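Local coordinates for protein siroheme decarboxylase (Hydrogenobacter thermophilus, PDB 4CH7) that decarboxylates siroheme to 12,18-didecarboxysiroheme, a step in the biosynthesis of heme d1, at residues 289-294 / 301-306; 231-236 / 285-290. One frame throughout, in Å; residues are numbered along the deposited sequence.

Both contacts lie in the second AsnC-like ligand binding domain, about 10 Å apart between centres. Both use helix 284-297: residues 285-290 serve contact 2, residues 289-294 serve contact 1, and Leu289 and Leu290 belong to both. Along the chain, strand 233-239 comes first, then the helix, then strand 303-314. The two strands are antiparallel neighbours in the sheet, joined here by the probable hydrogen bond from Met236 N to Leu306 O. Leu305 CD1 also packs near Ile287 CG2, so the contacts merge along one helix-sheet interface. Together they lay the domain's last helix on its first and last strands, as in a ferredoxin-like fold.

Contact 1: residues 289-294 / 301-306; sequences LLAETI and SKYALL
Tyr303 and Leu305 both pack on CB of Ala291. The CB of Tyr303 starts toward the helix. Its CG sits between the backbone N and the carbonyl carbon (chi1 78°), and from there the ring reaches across to the helix. The CE2 atom of the ring comes within 3.8 Å of Ala291 CB. The methyl approaches this ring obliquely. Beyond it, the OH of Tyr303 lies 3.8 Å from CG of Glu292. This is a contact with the aliphatic part of the glutamate. The chain of Glu292 is extended past CG and carries the carboxylate onward: its nearer oxygen, OE2, is 5.1 Å from Tyr303 OH. The carboxylate and ring planes stand 90° apart. Two residues on, Leu305 points to the same side of the strand. Both its methyls touch Ala291 CB, CD2 at 3.8 Å and CD1 at 3.9 Å. The alanine methyl thus touches CE2 of the ring and both leucine methyls at once. Within the helix, Thr293 OG1 donates to Leu289 O at 2.9 Å, from above the carbonyl plane. The same oxygen accepts Thr293 N, so the side-chain bond adds to the ordinary helical one. Around the contact, Tyr303 stacks on Trp239 of the neighbouring strand, and Leu305 also touches Met279 of strand 275-281. The helix and strand segments run nearly antiparallel, at 164°, with their axes 10.1 Å apart. The end of helix 284-297 and a short loop join them. This is the closing helix-to-strand unit of the βαββαβ ferredoxin-like fold, the architecture of AsnC-like ligand binding domains.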
ATOM      1  N   LEU A 289     -25.582  -0.522   9.281  1.00 62.03           N
ATOM      2  CA  LEU A 289     -26.003  -1.476  10.305  1.00 64.13           C
ATOM      3  C   LEU A 289     -24.802  -2.020  11.074  1.00 52.64           C
ATOM      4  O   LEU A 289     -24.784  -2.001  12.307  1.00 51.20           O
ATOM      5  CB  LEU A 289     -26.782  -2.629   9.666  1.00 60.44           C
ATOM      6  CG  LEU A 289     -28.310  -2.542   9.672  1.00 66.39           C
ATOM      7  CD1 LEU A 289     -28.783  -1.169   9.229  1.00 70.48           C
ATOM      8  CD2 LEU A 289     -28.917  -3.622   8.786  1.00 67.60           C
ATOM      9  N   LEU A 290     -23.804  -2.497  10.335  1.00 50.09           N
ATOM     10  CA  LEU A 290     -22.579  -3.040  10.918  1.00 56.92           C
ATOM     11  C   LEU A 290     -21.871  -2.019  11.809  1.00 56.45           C
ATOM     12  O   LEU A 290     -21.390  -2.353  12.890  1.00 48.66           O
ATOM     13  CB  LEU A 290     -21.639  -3.522   9.809  1.00 56.72           C
ATOM     14  CG  LEU A 290     -20.205  -3.894  10.191  1.00 53.87           C
ATOM     15  CD1 LEU A 290     -20.188  -4.992  11.238  1.00 50.91           C
ATOM     16  CD2 LEU A 290     -19.407  -4.310   8.963  1.00 53.86           C
ATOM     17  N   ALA A 291     -21.814  -0.775  11.345  1.00 55.72           N
ATOM     18  CA  ALA A 291     -21.195   0.302  12.108  1.00 54.94           C
ATOM     19  C   ALA A 291     -21.989   0.605  13.379  1.00 56.99           C
ATOM     20  O   ALA A 291     -21.409   0.785  14.452  1.00 54.68           O
ATOM     21  CB  ALA A 291     -21.066   1.548  11.250  1.00 48.84           C
ATOM     22  N   GLU A 292     -23.312   0.671  13.246  1.00 59.69           N
ATOM     23  CA  GLU A 292     -24.201   0.920  14.381  1.00 56.41           C
ATOM     24  C   GLU A 292     -24.064  -0.148  15.469  1.00 59.94           C
ATOM     25  O   GLU A 292     -24.106   0.160  16.661  1.00 64.43           O
ATOM     26  CB  GLU A 292     -25.661   1.009  13.916  1.00 71.58           C
ATOM     27  CG  GLU A 292     -26.018   2.281  13.148  1.00 71.49           C
ATOM     28  CD  GLU A 292     -27.409   2.227  12.539  1.00 80.77           C
ATOM     29  OE1 GLU A 292     -27.982   1.122  12.447  1.00 76.03           O
ATOM     30  OE2 GLU A 292     -27.930   3.295  12.153  1.00 71.86           O
ATOM     31  N   THR A 293     -23.907  -1.401  15.048  1.00 61.91           N
ATOM     32  CA  THR A 293     -23.708  -2.516  15.971  1.00 61.82           C
ATOM     33  C   THR A 293     -22.428  -2.317  16.780  1.00 63.08           C
ATOM     34  O   THR A 293     -22.439  -2.390  18.011  1.00 63.13           O
ATOM     35  CB  THR A 293     -23.619  -3.857  15.219  1.00 62.04           C
ATOM     36  OG1 THR A 293     -24.767  -4.016  14.375  1.00 61.13           O
ATOM     37  CG2 THR A 293     -23.544  -5.017  16.198  1.00 68.19           C
ATOM     38  N   ILE A 294     -21.330  -2.075  16.068  1.00 61.43           N
ATOM     39  CA  ILE A 294     -20.035  -1.797  16.679  1.00 56.55           C
ATOM     40  C   ILE A 294     -20.120  -0.613  17.635  1.00 55.66           C
ATOM     41  O   ILE A 294     -19.619  -0.674  18.759  1.00 56.29           O
ATOM     42  CB  ILE A 294     -18.968  -1.517  15.599  1.00 57.95           C
ATOM     43  CG1 ILE A 294     -18.642  -2.798  14.831  1.00 53.48           C
ATOM     44  CG2 ILE A 294     -17.705  -0.939  16.220  1.00 56.35           C
ATOM     45  CD1 ILE A 294     -17.754  -2.587  13.628  1.00 57.14           C
ATOM     46  N   SER A 301     -19.782   6.326  20.180  1.00 52.01           N
ATOM     47  CA  SER A 301     -20.740   7.221  19.537  1.00 53.20           C
ATOM     48  C   SER A 301     -20.061   8.184  18.569  1.00 62.08           C
ATOM     49  O   SER A 301     -20.716   8.773  17.707  1.00 63.38           O
ATOM     50  CB  SER A 301     -21.523   8.004  20.591  1.00 62.88           C
ATOM     51  OG  SER A 301     -20.651   8.689  21.471  1.00 69.32           O
ATOM     52  N   LYS A 302     -18.750   8.339  18.714  1.00 63.34           N
ATOM     53  CA  LYS A 302     -17.993   9.223  17.838  1.00 62.11           C
ATOM     54  C   LYS A 302     -17.400   8.456  16.667  1.00 51.60           C
ATOM     55  O   LYS A 302     -16.362   7.801  16.802  1.00 54.99           O
ATOM     56  CB  LYS A 302     -16.883   9.925  18.615  1.00 62.78           C
ATOM     57  CG  LYS A 302     -17.374  10.625  19.862  1.00 71.60           C
ATOM     58  CD  LYS A 302     -16.332  11.590  20.375  1.00 81.24           C
ATOM     59  CE  LYS A 302     -16.758  12.205  21.689  1.00 87.34           C
ATOM     60  NZ  LYS A 302     -18.037  12.956  21.570  1.00 71.80           N
ATOM     61  N   TYR A 303     -18.066   8.540  15.520  1.00 55.62           N
ATOM     62  CA  TYR A 303     -17.591   7.886  14.308  1.00 52.60           C
ATOM     63  C   TYR A 303     -18.237   8.481  13.065  1.00 51.21           C
ATOM     64  O   TYR A 303     -19.181   9.268  13.160  1.00 57.65           O
ATOM     65  CB  TYR A 303     -17.846   6.378  14.362  1.00 56.50           C
ATOM     66  CG  TYR A 303     -19.271   5.962  14.074  1.00 61.28           C
ATOM     67  CD1 TYR A 303     -20.233   5.969  15.074  1.00 60.30           C
ATOM     68  CD2 TYR A 303     -19.648   5.539  12.805  1.00 58.96           C
ATOM     69  CE1 TYR A 303     -21.532   5.579  14.814  1.00 55.15           C
ATOM     70  CE2 TYR A 303     -20.942   5.149  12.538  1.00 59.25           C
ATOM     71  CZ  TYR A 303     -21.880   5.170  13.544  1.00 60.38           C
ATOM     72  OH  TYR A 303     -23.172   4.781  13.278  1.00 64.07           O
ATOM     73  N   ALA A 304     -17.721   8.097  11.902  1.00 51.39           N
ATOM     74  CA  ALA A 304     -18.254   8.568  10.632  1.00 50.95           C
ATOM     75  C   ALA A 304     -18.021   7.530   9.545  1.00 54.62           C
ATOM     76  O   ALA A 304     -17.005   6.830   9.551  1.00 53.79           O
ATOM     77  CB  ALA A 304     -17.614   9.888  10.244  1.00 57.59           C
ATOM     78  N   LEU A 305     -18.966   7.430   8.618  1.00 55.35           N
ATOM     79  CA  LEU A 305     -18.832   6.510   7.495  1.00 50.56           C
ATOM     80  C   LEU A 305     -18.529   7.277   6.214  1.00 56.43           C
ATOM     81  O   LEU A 305     -19.394   7.971   5.673  1.00 61.36           O
ATOM     82  CB  LEU A 305     -20.099   5.666   7.331  1.00 44.19           C
ATOM     83  CG  LEU A 305     -20.416   4.715   8.487  1.00 56.40           C
ATOM     84  CD1 LEU A 305     -21.668   3.895   8.205  1.00 56.91           C
ATOM     85  CD2 LEU A 305     -19.235   3.808   8.766  1.00 48.70           C
ATOM     86  N   LEU A 306     -17.294   7.156   5.741  1.00 53.33           N
ATOM     87  CA  LEU A 306     -16.875   7.838   4.525  1.00 54.53           C
ATOM     88  C   LEU A 306     -16.949   6.877   3.344  1.00 50.67           C
ATOM     89  O   LEU A 306     -15.971   6.201   3.015  1.00 46.13           O
ATOM     90  CB  LEU A 306     -15.460   8.412   4.676  1.00 52.44           C
ATOM     91  CG  LEU A 306     -15.281   9.646   5.572  1.00 49.18           C
ATOM     92  CD1 LEU A 306     -15.370   9.299   7.050  1.00 51.89           C
ATOM     93  CD2 LEU A 306     -13.965  10.341   5.271  1.00 56.33           C
TER

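Contact 2: residues 231-236 / 285-290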
ATOM      1  N   TYR A 231     -16.200  -5.323  -3.339  1.00 78.27           N
ATOM      2  CA  TYR A 231     -17.638  -5.450  -3.141  1.00 80.00           C
ATOM      3  C   TYR A 231     -18.381  -4.312  -3.836  1.00 83.43           C
ATOM      4  O   TYR A 231     -17.768  -3.467  -4.492  1.00 86.74           O
ATOM      5  CB  TYR A 231     -17.978  -5.462  -1.644  1.00 80.76           C
ATOM      6  CG  TYR A 231     -17.477  -6.679  -0.890  1.00 83.36           C
ATOM      7  CD1 TYR A 231     -16.116  -6.917  -0.736  1.00 91.18           C
ATOM      8  CD2 TYR A 231     -18.366  -7.587  -0.327  1.00 80.61           C
ATOM      9  CE1 TYR A 231     -15.655  -8.024  -0.052  1.00 90.91           C
ATOM     10  CE2 TYR A 231     -17.911  -8.698   0.364  1.00 90.29           C
ATOM     11  CZ  TYR A 231     -16.555  -8.911   0.497  1.00 87.31           C
ATOM     12  OH  TYR A 231     -16.096 -10.013   1.183  1.00 88.50           O
ATOM     13  N   VAL A 232     -19.703  -4.302  -3.688  1.00 77.75           N
ATOM     14  CA  VAL A 232     -20.537  -3.221  -4.203  1.00 80.48           C
ATOM     15  C   VAL A 232     -20.236  -1.933  -3.451  1.00 76.68           C
ATOM     16  O   VAL A 232     -19.499  -1.076  -3.938  1.00 76.46           O
ATOM     17  CB  VAL A 232     -22.037  -3.544  -4.048  1.00 79.90           C
ATOM     18  CG1 VAL A 232     -22.890  -2.468  -4.708  1.00 73.25           C
ATOM     19  CG2 VAL A 232     -22.350  -4.908  -4.642  1.00 80.40           C
ATOM     20  N   ALA A 233     -20.808  -1.803  -2.258  1.00 71.91           N
ATOM     21  CA  ALA A 233     -20.603  -0.618  -1.435  1.00 71.05           C
ATOM     22  C   ALA A 233     -19.335  -0.732  -0.597  1.00 70.80           C
ATOM     23  O   ALA A 233     -19.009  -1.804  -0.086  1.00 64.29           O
ATOM     24  CB  ALA A 233     -21.805  -0.378  -0.539  1.00 63.10           C
ATOM     25  N   ASN A 234     -18.625   0.382  -0.460  1.00 70.50           N
ATOM     26  CA  ASN A 234     -17.417   0.425   0.350  1.00 67.20           C
ATOM     27  C   ASN A 234     -17.350   1.713   1.155  1.00 65.89           C
ATOM     28  O   ASN A 234     -17.840   2.755   0.718  1.00 61.43           O
ATOM     29  CB  ASN A 234     -16.174   0.296  -0.533  1.00 69.22           C
ATOM     30  CG  ASN A 234     -16.080  -1.054  -1.214  1.00 70.93           C
ATOM     31  OD1 ASN A 234     -15.462  -1.981  -0.695  1.00 75.52           O
ATOM     32  ND2 ASN A 234     -16.695  -1.172  -2.386  1.00 74.46           N
ATOM     33  N   ALA A 235     -16.746   1.639   2.335  1.00 52.41           N
ATOM     34  CA  ALA A 235     -16.604   2.815   3.180  1.00 50.01           C
ATOM     35  C   ALA A 235     -15.381   2.719   4.067  1.00 56.21           C
ATOM     36  O   ALA A 235     -15.054   1.649   4.588  1.00 58.32           O
ATOM     37  CB  ALA A 235     -17.848   3.020   4.030  1.00 50.91           C
HETATM   38  N   MSE A 236     -14.703   3.849   4.221  1.00 49.53           N
HETATM   39  CA  MSE A 236     -13.709   3.998   5.267  1.00 36.60           C
HETATM   40  C   MSE A 236     -14.456   4.444   6.511  1.00 44.95           C
HETATM   41  O   MSE A 236     -14.957   5.568   6.568  1.00 53.06           O
HETATM   42  CB  MSE A 236     -12.658   5.038   4.871  1.00 46.90           C
HETATM   43  CG  MSE A 236     -11.866   5.614   6.035  1.00 52.50           C
HETATM   44 SE   MSE A 236     -10.576   6.939   5.442  1.00 74.36          SE
HETATM   45  CE  MSE A 236      -9.532   5.802   4.267  1.00 46.58           C
ATOM     46  N   GLU A 285     -26.564   0.949   3.420  1.00 66.66           N
ATOM     47  CA  GLU A 285     -27.340   0.721   4.639  1.00 65.85           C
ATOM     48  C   GLU A 285     -26.839  -0.493   5.417  1.00 63.40           C
ATOM     49  O   GLU A 285     -26.836  -0.501   6.649  1.00 66.28           O
ATOM     50  CB  GLU A 285     -28.818   0.539   4.288  1.00 66.58           C
ATOM     51  CG  GLU A 285     -29.733   0.363   5.488  1.00 73.90           C
ATOM     52  CD  GLU A 285     -29.878   1.631   6.303  1.00 76.35           C
ATOM     53  OE1 GLU A 285     -29.796   2.730   5.713  1.00 80.39           O
ATOM     54  OE2 GLU A 285     -30.084   1.531   7.529  1.00 80.05           O
ATOM     55  N   GLU A 286     -26.409  -1.514   4.683  1.00 57.53           N
ATOM     56  CA  GLU A 286     -25.851  -2.720   5.279  1.00 59.81           C
ATOM     57  C   GLU A 286     -24.599  -2.399   6.096  1.00 66.59           C
ATOM     58  O   GLU A 286     -24.424  -2.908   7.205  1.00 62.31           O
ATOM     59  CB  GLU A 286     -25.525  -3.740   4.186  1.00 75.24           C
ATOM     60  CG  GLU A 286     -24.894  -5.022   4.701  1.00 77.39           C
ATOM     61  CD  GLU A 286     -24.509  -5.969   3.588  1.00 73.30           C
ATOM     62  OE1 GLU A 286     -25.201  -5.987   2.549  1.00 85.72           O
ATOM     63  OE2 GLU A 286     -23.508  -6.692   3.753  1.00 69.82           O
ATOM     64  N   ILE A 287     -23.734  -1.556   5.540  1.00 62.26           N
ATOM     65  CA  ILE A 287     -22.543  -1.089   6.242  1.00 60.88           C
ATOM     66  C   ILE A 287     -22.941  -0.261   7.465  1.00 54.20           C
ATOM     67  O   ILE A 287     -22.361  -0.418   8.543  1.00 58.67           O
ATOM     68  CB  ILE A 287     -21.626  -0.260   5.309  1.00 61.40           C
ATOM     69  CG1 ILE A 287     -20.915  -1.170   4.305  1.00 57.65           C
ATOM     70  CG2 ILE A 287     -20.599   0.524   6.109  1.00 55.05           C
ATOM     71  CD1 ILE A 287     -20.109  -0.424   3.257  1.00 67.68           C
ATOM     72  N   LYS A 288     -23.936   0.609   7.291  1.00 58.12           N
ATOM     73  CA  LYS A 288     -24.459   1.429   8.380  1.00 62.74           C
ATOM     74  C   LYS A 288     -24.889   0.576   9.569  1.00 62.58           C
ATOM     75  O   LYS A 288     -24.597   0.909  10.717  1.00 61.13           O
ATOM     76  CB  LYS A 288     -25.640   2.278   7.902  1.00 67.22           C
ATOM     77  CG  LYS A 288     -25.253   3.533   7.127  1.00 70.12           C
ATOM     78  CD  LYS A 288     -26.478   4.392   6.826  1.00 67.56           C
ATOM     79  CE  LYS A 288     -26.104   5.659   6.069  1.00 71.57           C
ATOM     80  NZ  LYS A 288     -27.302   6.467   5.698  1.00 79.03           N
ATOM     81  N   LEU A 289     -25.582  -0.522   9.281  1.00 62.03           N
ATOM     82  CA  LEU A 289     -26.003  -1.476  10.305  1.00 64.13           C
ATOM     83  C   LEU A 289     -24.802  -2.020  11.074  1.00 52.64           C
ATOM     84  O   LEU A 289     -24.784  -2.001  12.307  1.00 51.20           O
ATOM     85  CB  LEU A 289     -26.782  -2.629   9.666  1.00 60.44           C
ATOM     86  CG  LEU A 289     -28.310  -2.542   9.672  1.00 66.39           C
ATOM     87  CD1 LEU A 289     -28.783  -1.169   9.229  1.00 70.48           C
ATOM     88  CD2 LEU A 289     -28.917  -3.622   8.786  1.00 67.60           C
ATOM     89  N   LEU A 290     -23.804  -2.497  10.335  1.00 50.09           N
ATOM     90  CA  LEU A 290     -22.579  -3.040  10.918  1.00 56.92           C
ATOM     91  C   LEU A 290     -21.871  -2.019  11.809  1.00 56.45           C
ATOM     92  O   LEU A 290     -21.390  -2.353  12.890  1.00 48.66           O
ATOM     93  CB  LEU A 290     -21.639  -3.522   9.809  1.00 56.72           C
ATOM     94  CG  LEU A 290     -20.205  -3.894  10.191  1.00 53.87           C
ATOM     95  CD1 LEU A 290     -20.188  -4.992  11.238  1.00 50.91           C
ATOM     96  CD2 LEU A 290     -19.407  -4.310   8.963  1.00 53.86           C
TER
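Ala233 and Ala235 both meet Ile287, where the first strand of the ferredoxin-like domain packs under its second helix. The strand and helix segments run at 41°, with axes 8.9 Å apart. At the start, Tyr231 stacks its ring with His280, and its carbonyl O accepts Asn234 ND2 at 3.3 Å. That donor stands well above the carbonyl plane, although the oxygen lies close to the amide plane of Asn234. Ala233 follows, with its CB pointing to the helix and 4.2 Å from Ile287 CD1. Asn234 points away, to the other face of the sheet. There its side chain is about 11 Å from that of His93, the inferred active-site residue. Ala235 turns back to the helix, and its CB is again 4.2 Å from Ile287 CD1. Met236, a selenomethionine here, touches Phe276 and Met278 of strand 275-281. One isoleucine methyl therefore rests between two alanines on the same face. With CD1 anti to CA (chi2 174°), the CG1 branch reaches the strand backbone. The closest approach is to a carbonyl, with Ile287 CD1 3.8 Å from Ala233 O.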